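Local coordinates for protein pleckstrin homology domain-containing family M member 2 (Homo sapiens, PDB 3CXB) that binds the Salmonella effector SifA through its PH domain and probably links it to kinesin, at residues 1-6 against 22-27; 31-36 against 44-49; 56-61 against 70-75. One frame throughout, in Å; residues are numbered along the deposited sequence.

In the fold
The contacts follow one another along the chain, and none nests in or crosses another. Interaction 1 closes first: 22-27 returns antiparallel to 1-6 after 15 intervening residues. Interaction 2 is the next hairpin, with seven residues between 31-36 and 44-49. Strands 21-28 and 31-35 are neighbours in the sheet, so these two contacts share backbone hydrogen bonds, as from Tyr33 N to Val26 O. Interaction 3 closes the hairpin of 56-61 and 70-75. It lies about 16 Å from interaction 1, centre to centre, without touching it. Met49 and Val47 of interaction 2 pack on Val71 and Leu73, tying the two halves of the PH-domain sheet together.

Interaction 1: residues 1-6 against 22-27; sequences TKEGML and TCFVVL
Gly4 O accepts the shortest bond here, from Val25 N at 2.7 Å, with the N-H...O angle at 167°. Gly4 N donates in return to Val25 O. Leu6 and Cys23 form a second such pair: Cys23 N reaches Leu6 O at 2.8 Å, and Leu6 N reaches Cys23 O. Leu27 N donates to Lys2 O, while the return bond from Lys2 N is weak. These two antiparallel strands are the first two of the chain, neighbours in the middle of the PH-domain sheet. Leu6, Cys23, Val25 and Leu27 lie on the face that carries helix 86-100, where Trp92 rests on Leu6 and Val25. Lys2 also points to this face and forms a salt bridge with Glu91. Glu3, Met5, Phe24 and Val26 occupy the other face. There the Phe24 ring turns back toward strand 2-6, with CG anti to the backbone N (chi1 177°). Glu3 OE1 sits at the ring edge, near its plane. The carboxylate and ring planes are 58° apart. Met5 bends at chi2 and chi3 and makes a Met-aromatic contact, its SD lying obliquely 5.2 Å from the centroid of the Phe24 ring. Glu3 CB meets Val26 CG2 at 3.9 Å.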
ATOM      1  N   THR B   1       6.932  11.638  -5.420  1.00 74.43           N
ATOM      2  CA  THR B   1       6.931  10.360  -6.187  1.00 72.01           C
ATOM      3  C   THR B   1       8.093   9.458  -5.774  1.00 69.70           C
ATOM      4  O   THR B   1       9.218   9.918  -5.595  1.00 70.35           O
ATOM      5  CB  THR B   1       7.026  10.615  -7.717  1.00 74.88           C
ATOM      6  OG1 THR B   1       8.338  11.095  -8.060  1.00 76.88           O
ATOM      7  CG2 THR B   1       5.965  11.636  -8.148  1.00 77.92           C
ATOM      8  N   LYS B   2       7.805   8.172  -5.610  1.00 64.52           N
ATOM      9  CA  LYS B   2       8.829   7.213  -5.242  1.00 60.25           C
ATOM     10  C   LYS B   2       8.336   5.821  -5.570  1.00 56.57           C
ATOM     11  O   LYS B   2       7.144   5.617  -5.793  1.00 54.17           O
ATOM     12  CB  LYS B   2       9.158   7.295  -3.753  1.00 60.08           C
ATOM     13  CG  LYS B   2       8.102   6.699  -2.838  1.00 59.90           C
ATOM     14  CD  LYS B   2       8.659   6.447  -1.447  1.00 59.58           C
ATOM     15  CE  LYS B   2       9.775   5.404  -1.494  1.00 59.99           C
ATOM     16  NZ  LYS B   2      10.514   5.236  -0.189  1.00 61.59           N
ATOM     17  N   GLU B   3       9.261   4.869  -5.599  1.00 53.13           N
ATOM     18  CA  GLU B   3       8.913   3.490  -5.906  1.00 51.54           C
ATOM     19  C   GLU B   3       9.668   2.559  -4.991  1.00 46.59           C
ATOM     20  O   GLU B   3      10.692   2.939  -4.428  1.00 48.23           O
ATOM     21  CB  GLU B   3       9.253   3.149  -7.371  1.00 54.15           C
ATOM     22  CG  GLU B   3      10.709   3.383  -7.767  1.00 61.39           C
ATOM     23  CD  GLU B   3      11.038   2.925  -9.186  1.00 66.51           C
ATOM     24  OE1 GLU B   3      10.987   1.701  -9.450  1.00 69.78           O
ATOM     25  OE2 GLU B   3      11.353   3.792 -10.035  1.00 67.19           O
ATOM     26  N   GLY B   4       9.178   1.337  -4.847  1.00 41.25           N
ATOM     27  CA  GLY B   4       9.863   0.403  -4.000  1.00 42.02           C
ATOM     28  C   GLY B   4       9.112  -0.890  -3.876  1.00 45.53           C
ATOM     29  O   GLY B   4       7.957  -1.001  -4.280  1.00 46.45           O
ATOM     30  N   MET B   5       9.782  -1.870  -3.297  1.00 51.52           N
ATOM     31  CA  MET B   5       9.204  -3.178  -3.100  1.00 58.60           C
ATOM     32  C   MET B   5       8.586  -3.232  -1.698  1.00 58.43           C
ATOM     33  O   MET B   5       9.168  -2.731  -0.740  1.00 57.54           O
ATOM     34  CB  MET B   5      10.300  -4.241  -3.241  1.00 64.93           C
ATOM     35  CG  MET B   5       9.799  -5.606  -3.726  1.00 74.66           C
ATOM     36  SD  MET B   5       9.194  -5.579  -5.462  1.00 82.60           S
ATOM     37  CE  MET B   5      10.650  -5.951  -6.310  1.00 89.67           C
ATOM     38  N   LEU B   6       7.404  -3.824  -1.580  1.00 57.54           N
ATOM     39  CA  LEU B   6       6.730  -3.935  -0.289  1.00 60.89           C
ATOM     40  C   LEU B   6       6.025  -5.281  -0.223  1.00 62.84           C
ATOM     41  O   LEU B   6       6.194  -6.122  -1.104  1.00 63.62           O
ATOM     42  CB  LEU B   6       5.694  -2.808  -0.118  1.00 60.94           C
ATOM     43  CG  LEU B   6       6.114  -1.358   0.204  1.00 59.96           C
ATOM     44  CD1 LEU B   6       7.008  -0.749  -0.865  1.00 62.45           C
ATOM     45  CD2 LEU B   6       4.871  -0.523   0.299  1.00 59.45           C
ATOM     46  N   THR B  22       4.667 -10.463  -1.718  1.00 68.94           N
ATOM     47  CA  THR B  22       5.438  -9.266  -2.027  1.00 63.11           C
ATOM     48  C   THR B  22       4.810  -8.570  -3.233  1.00 59.68           C
ATOM     49  O   THR B  22       4.017  -9.173  -3.965  1.00 59.91           O
ATOM     50  CB  THR B  22       6.905  -9.616  -2.366  1.00 64.28           C
ATOM     51  OG1 THR B  22       6.940 -10.455  -3.528  1.00 64.91           O
ATOM     52  CG2 THR B  22       7.572 -10.330  -1.189  1.00 66.18           C
ATOM     53  N   CYS B  23       5.169  -7.306  -3.434  1.00 53.75           N
ATOM     54  CA  CYS B  23       4.652  -6.532  -4.550  1.00 50.37           C
ATOM     55  C   CYS B  23       5.602  -5.376  -4.854  1.00 49.28           C
ATOM     56  O   CYS B  23       6.536  -5.103  -4.094  1.00 47.95           O
ATOM     57  CB  CYS B  23       3.262  -5.969  -4.216  1.00 53.19           C
ATOM     58  SG  CYS B  23       3.233  -4.506  -3.083  1.00 52.43           S
ATOM     59  N   PHE B  24       5.358  -4.704  -5.974  1.00 46.73           N
ATOM     60  CA  PHE B  24       6.172  -3.566  -6.361  1.00 44.45           C
ATOM     61  C   PHE B  24       5.279  -2.335  -6.427  1.00 45.35           C
ATOM     62  O   PHE B  24       4.228  -2.344  -7.085  1.00 44.45           O
ATOM     63  CB  PHE B  24       6.817  -3.798  -7.709  1.00 42.97           C
ATOM     64  CG  PHE B  24       7.599  -2.629  -8.196  1.00 41.26           C
ATOM     65  CD1 PHE B  24       7.261  -2.000  -9.377  1.00 41.52           C
ATOM     66  CD2 PHE B  24       8.659  -2.132  -7.457  1.00 40.65           C
ATOM     67  CE1 PHE B  24       7.970  -0.893  -9.821  1.00 40.08           C
ATOM     68  CE2 PHE B  24       9.371  -1.030  -7.893  1.00 40.35           C
ATOM     69  CZ  PHE B  24       9.019  -0.406  -9.080  1.00 41.02           C
ATOM     70  N   VAL B  25       5.696  -1.262  -5.766  1.00 44.00           N
ATOM     71  CA  VAL B  25       4.862  -0.078  -5.732  1.00 42.76           C
ATOM     72  C   VAL B  25       5.468   1.184  -6.305  1.00 39.99           C
ATOM     73  O   VAL B  25       6.640   1.464  -6.121  1.00 39.06           O
ATOM     74  CB  VAL B  25       4.391   0.182  -4.290  1.00 42.56           C
ATOM     75  CG1 VAL B  25       3.673   1.512  -4.206  1.00 44.14           C
ATOM     76  CG2 VAL B  25       3.477  -0.949  -3.841  1.00 40.44           C
ATOM     77  N   VAL B  26       4.637   1.949  -6.998  1.00 39.96           N
ATOM     78  CA  VAL B  26       5.073   3.191  -7.615  1.00 41.34           C
ATOM     79  C   VAL B  26       4.028   4.270  -7.345  1.00 42.14           C
ATOM     80  O   VAL B  26       2.841   4.035  -7.541  1.00 39.82           O
ATOM     81  CB  VAL B  26       5.208   3.025  -9.163  1.00 42.09           C
ATOM     82  CG1 VAL B  26       5.595   4.338  -9.822  1.00 38.52           C
ATOM     83  CG2 VAL B  26       6.232   1.965  -9.481  1.00 43.61           C
ATOM     84  N   LEU B  27       4.475   5.437  -6.881  1.00 43.73           N
ATOM     85  CA  LEU B  27       3.584   6.567  -6.629  1.00 44.17           C
ATOM     86  C   LEU B  27       4.034   7.661  -7.574  1.00 47.47           C
ATOM     87  O   LEU B  27       4.914   8.460  -7.252  1.00 49.28           O
ATOM     88  CB  LEU B  27       3.690   7.073  -5.176  1.00 41.13           C
ATOM     89  CG  LEU B  27       3.006   8.438  -4.919  1.00 37.10           C
ATOM     90  CD1 LEU B  27       1.522   8.341  -5.280  1.00 33.21           C
ATOM     91  CD2 LEU B  27       3.182   8.894  -3.477  1.00 31.84           C
TER

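Interaction 2: residues 31-36 against 44-49; sequences ILYQYP and LLSVNM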
ATOM      1  N   ILE B  31      -0.868   9.457  -8.416  1.00 53.79           N
ATOM      2  CA  ILE B  31      -1.434   8.123  -8.542  1.00 45.25           C
ATOM      3  C   ILE B  31      -0.526   7.016  -7.995  1.00 43.25           C
ATOM      4  O   ILE B  31       0.701   7.074  -8.083  1.00 45.19           O
ATOM      5  CB  ILE B  31      -1.815   7.871 -10.006  1.00 40.59           C
ATOM      6  CG1 ILE B  31      -2.842   8.939 -10.423  1.00 35.58           C
ATOM      7  CG2 ILE B  31      -2.305   6.434 -10.186  1.00 37.51           C
ATOM      8  CD1 ILE B  31      -3.381   8.822 -11.827  1.00 32.63           C
ATOM      9  N   LEU B  32      -1.133   6.016  -7.388  1.00 39.78           N
ATOM     10  CA  LEU B  32      -0.364   4.930  -6.821  1.00 38.98           C
ATOM     11  C   LEU B  32      -0.663   3.651  -7.564  1.00 38.54           C
ATOM     12  O   LEU B  32      -1.825   3.236  -7.676  1.00 36.61           O
ATOM     13  CB  LEU B  32      -0.725   4.733  -5.343  1.00 40.58           C
ATOM     14  CG  LEU B  32      -0.079   3.537  -4.639  1.00 42.40           C
ATOM     15  CD1 LEU B  32       1.372   3.854  -4.318  1.00 43.29           C
ATOM     16  CD2 LEU B  32      -0.805   3.245  -3.358  1.00 43.46           C
ATOM     17  N   TYR B  33       0.386   3.015  -8.063  1.00 38.55           N
ATOM     18  CA  TYR B  33       0.204   1.771  -8.784  1.00 37.28           C
ATOM     19  C   TYR B  33       0.835   0.631  -8.016  1.00 38.50           C
ATOM     20  O   TYR B  33       1.873   0.798  -7.382  1.00 38.37           O
ATOM     21  CB  TYR B  33       0.851   1.861 -10.158  1.00 35.14           C
ATOM     22  CG  TYR B  33       0.577   3.146 -10.896  1.00 31.21           C
ATOM     23  CD1 TYR B  33       1.191   4.326 -10.518  1.00 31.23           C
ATOM     24  CD2 TYR B  33      -0.261   3.167 -11.999  1.00 28.17           C
ATOM     25  CE1 TYR B  33       0.987   5.503 -11.228  1.00 32.21           C
ATOM     26  CE2 TYR B  33      -0.475   4.333 -12.715  1.00 30.15           C
ATOM     27  CZ  TYR B  33       0.157   5.495 -12.322  1.00 32.57           C
ATOM     28  OH  TYR B  33      -0.028   6.668 -13.010  1.00 33.15           O
ATOM     29  N   GLN B  34       0.209  -0.529  -8.067  1.00 40.33           N
ATOM     30  CA  GLN B  34       0.761  -1.694  -7.404  1.00 44.12           C
ATOM     31  C   GLN B  34       0.863  -2.851  -8.394  1.00 46.94           C
ATOM     32  O   GLN B  34      -0.113  -3.197  -9.059  1.00 50.07           O
ATOM     33  CB  GLN B  34      -0.122  -2.122  -6.244  1.00 42.07           C
ATOM     34  CG  GLN B  34       0.234  -3.514  -5.756  1.00 42.34           C
ATOM     35  CD  GLN B  34      -0.709  -4.024  -4.698  1.00 40.66           C
ATOM     36  OE1 GLN B  34      -1.913  -3.839  -4.800  1.00 40.43           O
ATOM     37  NE2 GLN B  34      -0.171  -4.687  -3.689  1.00 40.77           N
ATOM     38  N   TYR B  35       2.035  -3.458  -8.496  1.00 48.40           N
ATOM     39  CA  TYR B  35       2.205  -4.590  -9.400  1.00 49.47           C
ATOM     40  C   TYR B  35       2.637  -5.764  -8.529  1.00 55.60           C
ATOM     41  O   TYR B  35       3.171  -5.558  -7.432  1.00 55.91           O
ATOM     42  CB  TYR B  35       3.297  -4.287 -10.415  1.00 44.07           C
ATOM     43  CG  TYR B  35       3.110  -3.005 -11.167  1.00 39.48           C
ATOM     44  CD1 TYR B  35       2.264  -2.938 -12.274  1.00 38.07           C
ATOM     45  CD2 TYR B  35       3.747  -1.840 -10.753  1.00 38.63           C
ATOM     46  CE1 TYR B  35       2.054  -1.738 -12.948  1.00 35.66           C
ATOM     47  CE2 TYR B  35       3.541  -0.626 -11.423  1.00 35.56           C
ATOM     48  CZ  TYR B  35       2.692  -0.587 -12.516  1.00 33.98           C
ATOM     49  OH  TYR B  35       2.453   0.593 -13.167  1.00 32.40           O
ATOM     50  N   PRO B  36       2.413  -7.012  -8.990  1.00 59.01           N
ATOM     51  CA  PRO B  36       2.817  -8.177  -8.186  1.00 62.59           C
ATOM     52  C   PRO B  36       4.335  -8.328  -8.102  1.00 65.57           C
ATOM     53  O   PRO B  36       4.862  -8.971  -7.192  1.00 64.66           O
ATOM     54  CB  PRO B  36       2.142  -9.345  -8.902  1.00 61.56           C
ATOM     55  CG  PRO B  36       2.115  -8.885 -10.314  1.00 62.00           C
ATOM     56  CD  PRO B  36       1.698  -7.440 -10.205  1.00 59.43           C
ATOM     57  N   LEU B  44      -1.839  -4.464 -10.574  1.00 57.99           N
ATOM     58  CA  LEU B  44      -2.622  -5.351  -9.744  1.00 56.29           C
ATOM     59  C   LEU B  44      -3.705  -4.442  -9.134  1.00 55.43           C
ATOM     60  O   LEU B  44      -4.854  -4.852  -8.923  1.00 53.92           O
ATOM     61  CB  LEU B  44      -1.710  -5.944  -8.669  1.00 57.06           C
ATOM     62  CG  LEU B  44      -2.178  -7.122  -7.822  1.00 57.74           C
ATOM     63  CD1 LEU B  44      -2.527  -8.295  -8.702  1.00 57.12           C
ATOM     64  CD2 LEU B  44      -1.073  -7.499  -6.865  1.00 57.19           C
ATOM     65  N   LEU B  45      -3.315  -3.189  -8.891  1.00 52.86           N
ATOM     66  CA  LEU B  45      -4.188  -2.171  -8.327  1.00 49.01           C
ATOM     67  C   LEU B  45      -3.686  -0.776  -8.624  1.00 48.58           C
ATOM     68  O   LEU B  45      -2.492  -0.503  -8.579  1.00 49.34           O
ATOM     69  CB  LEU B  45      -4.301  -2.319  -6.819  1.00 49.45           C
ATOM     70  CG  LEU B  45      -4.875  -1.086  -6.105  1.00 47.29           C
ATOM     71  CD1 LEU B  45      -6.313  -0.892  -6.506  1.00 47.09           C
ATOM     72  CD2 LEU B  45      -4.782  -1.264  -4.598  1.00 49.03           C
ATOM     73  N   SER B  46      -4.615   0.120  -8.903  1.00 47.06           N
ATOM     74  CA  SER B  46      -4.276   1.489  -9.206  1.00 48.22           C
ATOM     75  C   SER B  46      -5.228   2.395  -8.435  1.00 50.22           C
ATOM     76  O   SER B  46      -6.441   2.271  -8.573  1.00 52.23           O
ATOM     77  CB  SER B  46      -4.419   1.709 -10.705  1.00 51.80           C
ATOM     78  OG  SER B  46      -4.320   3.081 -11.033  1.00 52.30           O
ATOM     79  N   VAL B  47      -4.687   3.300  -7.624  1.00 49.63           N
ATOM     80  CA  VAL B  47      -5.533   4.191  -6.837  1.00 48.09           C
ATOM     81  C   VAL B  47      -5.230   5.652  -7.033  1.00 49.12           C
ATOM     82  O   VAL B  47      -4.081   6.070  -7.003  1.00 47.88           O
ATOM     83  CB  VAL B  47      -5.410   3.916  -5.336  1.00 49.56           C
ATOM     84  CG1 VAL B  47      -6.092   2.618  -4.982  1.00 49.65           C
ATOM     85  CG2 VAL B  47      -3.964   3.848  -4.963  1.00 46.77           C
ATOM     86  N   ASN B  48      -6.277   6.435  -7.224  1.00 52.08           N
ATOM     87  CA  ASN B  48      -6.096   7.855  -7.393  1.00 55.01           C
ATOM     88  C   ASN B  48      -6.059   8.501  -6.014  1.00 56.19           C
ATOM     89  O   ASN B  48      -7.098   8.788  -5.411  1.00 56.04           O
ATOM     90  CB  ASN B  48      -7.238   8.449  -8.218  1.00 59.73           C
ATOM     91  CG  ASN B  48      -7.079   9.942  -8.440  1.00 62.64           C
ATOM     92  OD1 ASN B  48      -7.988  10.603  -8.940  1.00 66.83           O
ATOM     93  ND2 ASN B  48      -5.919  10.481  -8.073  1.00 63.75           N
ATOM     94  N   MET B  49      -4.847   8.681  -5.505  1.00 54.89           N
ATOM     95  CA  MET B  49      -4.626   9.331  -4.220  1.00 54.42           C
ATOM     96  C   MET B  49      -5.126  10.774  -4.389  1.00 54.73           C
ATOM     97  O   MET B  49      -4.946  11.399  -5.451  1.00 54.16           O
ATOM     98  CB  MET B  49      -3.135   9.340  -3.919  1.00 52.45           C
ATOM     99  CG  MET B  49      -2.701   8.491  -2.767  1.00 53.61           C
ATOM    100  SD  MET B  49      -2.879   6.733  -2.971  1.00 45.33           S
ATOM    101  CE  MET B  49      -2.888   6.317  -1.258  1.00 48.23           C
TER
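Leu32 CG is anti to its own backbone N (chi1 175°), and Val47 CG2 stands between its backbone N and carbonyl carbon. These torsions bring Leu32 CD2 and Val47 CG2 together at 3.6 Å. The two side chains run side by side and point the same way, with Leu32 CB 3.4 Å from Val47 CG2. Met49 comes across this pair from the end of its segment and sets SD 3.8 Å from Leu32 CB. Leu96 of helix 86-100 touches both Leu32 and Met49. Gln34 lies on the same face of the sheet. Its side chain is extended and passes obliquely over Leu45, with Gln34 OE1 3.5 Å from Leu45 CB. Leu44 CD2 approaches Gln34 CD, while Leu44 CB packs on Pro36 CD at 4.0 Å. On the other face, Ile31 CG2 lies over one face of the Tyr33 ring, offset toward its rim, and also nears Ser46 OG. The backbones of Leu32 and Val47 exchange two hydrogen bonds. Gln34 N donates to Leu45 O. Gln34 O is held twice: Leu44 N binds it at 2.6 Å and Leu45 N at 3.2 Å. Leu44 and Leu45 both stand opposite the single residue Gln34. This is a classic beta bulge in the hairpin of strands 31-35 and 45-48, whose second strand forms one outer edge of the PH-domain sheet.

Interaction 3: residues 56-61 against 70-75; sequences GCRRAN and QVILSD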
ATOM      1  N   GLY B  56      -7.821   7.800   2.949  1.00 36.60           N
ATOM      2  CA  GLY B  56      -6.741   8.187   3.845  1.00 35.96           C
ATOM      3  C   GLY B  56      -5.681   7.111   4.000  1.00 35.73           C
ATOM      4  O   GLY B  56      -5.703   6.109   3.281  1.00 35.99           O
ATOM      5  N   CYS B  57      -4.743   7.326   4.921  1.00 35.04           N
ATOM      6  CA  CYS B  57      -3.664   6.373   5.201  1.00 38.83           C
ATOM      7  C   CYS B  57      -3.354   6.421   6.689  1.00 38.25           C
ATOM      8  O   CYS B  57      -3.396   7.488   7.295  1.00 37.53           O
ATOM      9  CB  CYS B  57      -2.361   6.757   4.478  1.00 39.65           C
ATOM     10  SG  CYS B  57      -2.352   6.788   2.682  1.00 51.06           S
ATOM     11  N   ARG B  58      -3.003   5.288   7.275  1.00 38.96           N
ATOM     12  CA  ARG B  58      -2.650   5.287   8.680  1.00 40.68           C
ATOM     13  C   ARG B  58      -1.686   4.145   8.991  1.00 39.35           C
ATOM     14  O   ARG B  58      -1.570   3.194   8.232  1.00 39.86           O
ATOM     15  CB  ARG B  58      -3.913   5.163   9.538  1.00 41.89           C
ATOM     16  CG  ARG B  58      -4.665   3.859   9.361  1.00 46.73           C
ATOM     17  CD  ARG B  58      -5.993   3.884  10.104  1.00 49.79           C
ATOM     18  NE  ARG B  58      -6.196   2.679  10.906  1.00 54.00           N
ATOM     19  CZ  ARG B  58      -5.740   2.511  12.144  1.00 55.99           C
ATOM     20  NH1 ARG B  58      -5.045   3.471  12.751  1.00 58.54           N
ATOM     21  NH2 ARG B  58      -5.993   1.378  12.783  1.00 56.27           N
ATOM     22  N   ARG B  59      -0.971   4.254  10.098  1.00 40.49           N
ATOM     23  CA  ARG B  59      -0.082   3.188  10.504  1.00 44.57           C
ATOM     24  C   ARG B  59      -1.042   2.141  11.063  1.00 49.98           C
ATOM     25  O   ARG B  59      -2.046   2.491  11.685  1.00 48.41           O
ATOM     26  CB  ARG B  59       0.876   3.681  11.591  1.00 42.16           C
ATOM     27  CG  ARG B  59       2.134   4.383  11.078  1.00 38.62           C
ATOM     28  CD  ARG B  59       2.654   5.309  12.151  1.00 39.16           C
ATOM     29  NE  ARG B  59       4.080   5.162  12.426  1.00 38.68           N
ATOM     30  CZ  ARG B  59       5.006   6.020  12.027  1.00 38.87           C
ATOM     31  NH1 ARG B  59       6.282   5.813  12.325  1.00 38.93           N
ATOM     32  NH2 ARG B  59       4.653   7.088  11.323  1.00 41.78           N
ATOM     33  N   ALA B  60      -0.750   0.865  10.841  1.00 60.21           N
ATOM     34  CA  ALA B  60      -1.629  -0.191  11.319  1.00 72.33           C
ATOM     35  C   ALA B  60      -1.201  -0.795  12.645  1.00 83.29           C
ATOM     36  O   ALA B  60      -0.146  -0.468  13.185  1.00 82.11           O
ATOM     37  CB  ALA B  60      -1.735  -1.282  10.273  1.00 69.63           C
ATOM     38  N   ASN B  61      -2.046  -1.680  13.158  1.00 97.99           N
ATOM     39  CA  ASN B  61      -1.807  -2.377  14.413  1.00114.78           C
ATOM     40  C   ASN B  61      -0.689  -3.407  14.250  1.00124.52           C
ATOM     41  O   ASN B  61      -0.168  -3.584  13.153  1.00123.52           O
ATOM     42  CB  ASN B  61      -3.107  -3.045  14.855  1.00114.15           C
ATOM     43  CG  ASN B  61      -3.964  -3.482  13.674  1.00117.07           C
ATOM     44  OD1 ASN B  61      -3.918  -4.638  13.249  1.00118.62           O
ATOM     45  ND2 ASN B  61      -4.740  -2.546  13.128  1.00117.48           N
ATOM     46  N   GLN B  70      -1.804   1.053   6.131  1.00 41.07           N
ATOM     47  CA  GLN B  70      -2.865   0.800   5.181  1.00 39.49           C
ATOM     48  C   GLN B  70      -3.336   2.018   4.397  1.00 38.82           C
ATOM     49  O   GLN B  70      -3.205   3.159   4.840  1.00 39.64           O
ATOM     50  CB  GLN B  70      -4.030   0.164   5.915  1.00 39.25           C
ATOM     51  CG  GLN B  70      -4.517   1.014   7.061  1.00 45.33           C
ATOM     52  CD  GLN B  70      -5.489   0.300   7.995  1.00 47.17           C
ATOM     53  OE1 GLN B  70      -6.227   0.951   8.736  1.00 48.35           O
ATOM     54  NE2 GLN B  70      -5.480  -1.037   7.981  1.00 44.62           N
ATOM     55  N   VAL B  71      -3.870   1.753   3.210  1.00 37.05           N
ATOM     56  CA  VAL B  71      -4.397   2.790   2.345  1.00 35.29           C
ATOM     57  C   VAL B  71      -5.891   2.533   2.250  1.00 34.02           C
ATOM     58  O   VAL B  71      -6.302   1.575   1.609  1.00 34.91           O
ATOM     59  CB  VAL B  71      -3.780   2.700   0.937  1.00 38.13           C
ATOM     60  CG1 VAL B  71      -4.385   3.752   0.022  1.00 32.43           C
ATOM     61  CG2 VAL B  71      -2.286   2.905   1.026  1.00 38.42           C
ATOM     62  N   ILE B  72      -6.693   3.375   2.898  1.00 31.98           N
ATOM     63  CA  ILE B  72      -8.142   3.233   2.891  1.00 31.75           C
ATOM     64  C   ILE B  72      -8.769   3.483   1.517  1.00 34.17           C
ATOM     65  O   ILE B  72      -8.448   4.456   0.839  1.00 32.35           O
ATOM     66  CB  ILE B  72      -8.803   4.186   3.901  1.00 31.27           C
ATOM     67  CG1 ILE B  72      -8.619   3.680   5.344  1.00 30.53           C
ATOM     68  CG2 ILE B  72     -10.288   4.253   3.608  1.00 28.59           C
ATOM     69  CD1 ILE B  72      -7.198   3.538   5.821  1.00 29.30           C
ATOM     70  N   LEU B  73      -9.677   2.599   1.120  1.00 38.38           N
ATOM     71  CA  LEU B  73     -10.335   2.721  -0.164  1.00 42.32           C
ATOM     72  C   LEU B  73     -11.845   2.712  -0.016  1.00 47.42           C
ATOM     73  O   LEU B  73     -12.396   1.995   0.814  1.00 48.25           O
ATOM     74  CB  LEU B  73      -9.888   1.584  -1.071  1.00 43.53           C
ATOM     75  CG  LEU B  73      -8.378   1.547  -1.328  1.00 43.86           C
ATOM     76  CD1 LEU B  73      -8.015   0.269  -2.070  1.00 44.17           C
ATOM     77  CD2 LEU B  73      -7.955   2.762  -2.128  1.00 42.12           C
ATOM     78  N   SER B  74     -12.503   3.508  -0.847  1.00 54.67           N
ATOM     79  CA  SER B  74     -13.948   3.648  -0.829  1.00 62.89           C
ATOM     80  C   SER B  74     -14.687   2.441  -1.381  1.00 71.61           C
ATOM     81  O   SER B  74     -14.319   1.883  -2.422  1.00 74.94           O
ATOM     82  CB  SER B  74     -14.353   4.893  -1.624  1.00 61.73           C
ATOM     83  OG  SER B  74     -13.659   6.046  -1.176  1.00 54.82           O
ATOM     84  N   ASP B  75     -15.740   2.054  -0.669  1.00 81.51           N
ATOM     85  CA  ASP B  75     -16.588   0.930  -1.058  1.00 95.55           C
ATOM     86  C   ASP B  75     -15.853  -0.376  -1.353  1.00 96.89           C
ATOM     87  O   ASP B  75     -16.347  -1.204  -2.121  1.00 91.46           O
ATOM     88  CB  ASP B  75     -17.441   1.313  -2.277  1.00107.87           C
ATOM     89  CG  ASP B  75     -18.446   2.419  -1.971  1.00120.21           C
ATOM     90  OD1 ASP B  75     -19.203   2.810  -2.886  1.00126.79           O
ATOM     91  OD2 ASP B  75     -18.481   2.895  -0.818  1.00126.64           O
TER
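Arg58 and Gln70 lie side by side across the strands and point the same way. They belong to the hairpin of strands 54-59 and 68-73, whose strand 54-59 is the outermost strand at the other end of the PH-domain sheet from 45-48. Both side chains start with CG between the backbone N and the carbonyl carbon (chi1 64° for Arg58, 57° for Gln70). This stance runs their stems alongside each other, with Arg58 CG 3.7 Å from Gln70 CG. Arg58 then bends at chi3 and brings NE 2.8 Å from Gln70 OE1, a weak hydrogen bond. The guanidinium and amide planes are steeply turned, 70° apart. The backbones are joined by hydrogen bonds from Arg58 N to Gln70 O, from Gln70 N to Arg58 O and from Ile72 N to Gly56 O (2.9 Å).

Cys57 and Val71 face the other way, toward the interior. Met49 packs on both, and Met93, Leu96 and Cys97 of helix 86-100 meet Cys57. Cys57 CA makes a CA-H...O contact with Gln70 O at 3.3 Å, and Cys57 SG rests 4.2 Å from Val71 CG2.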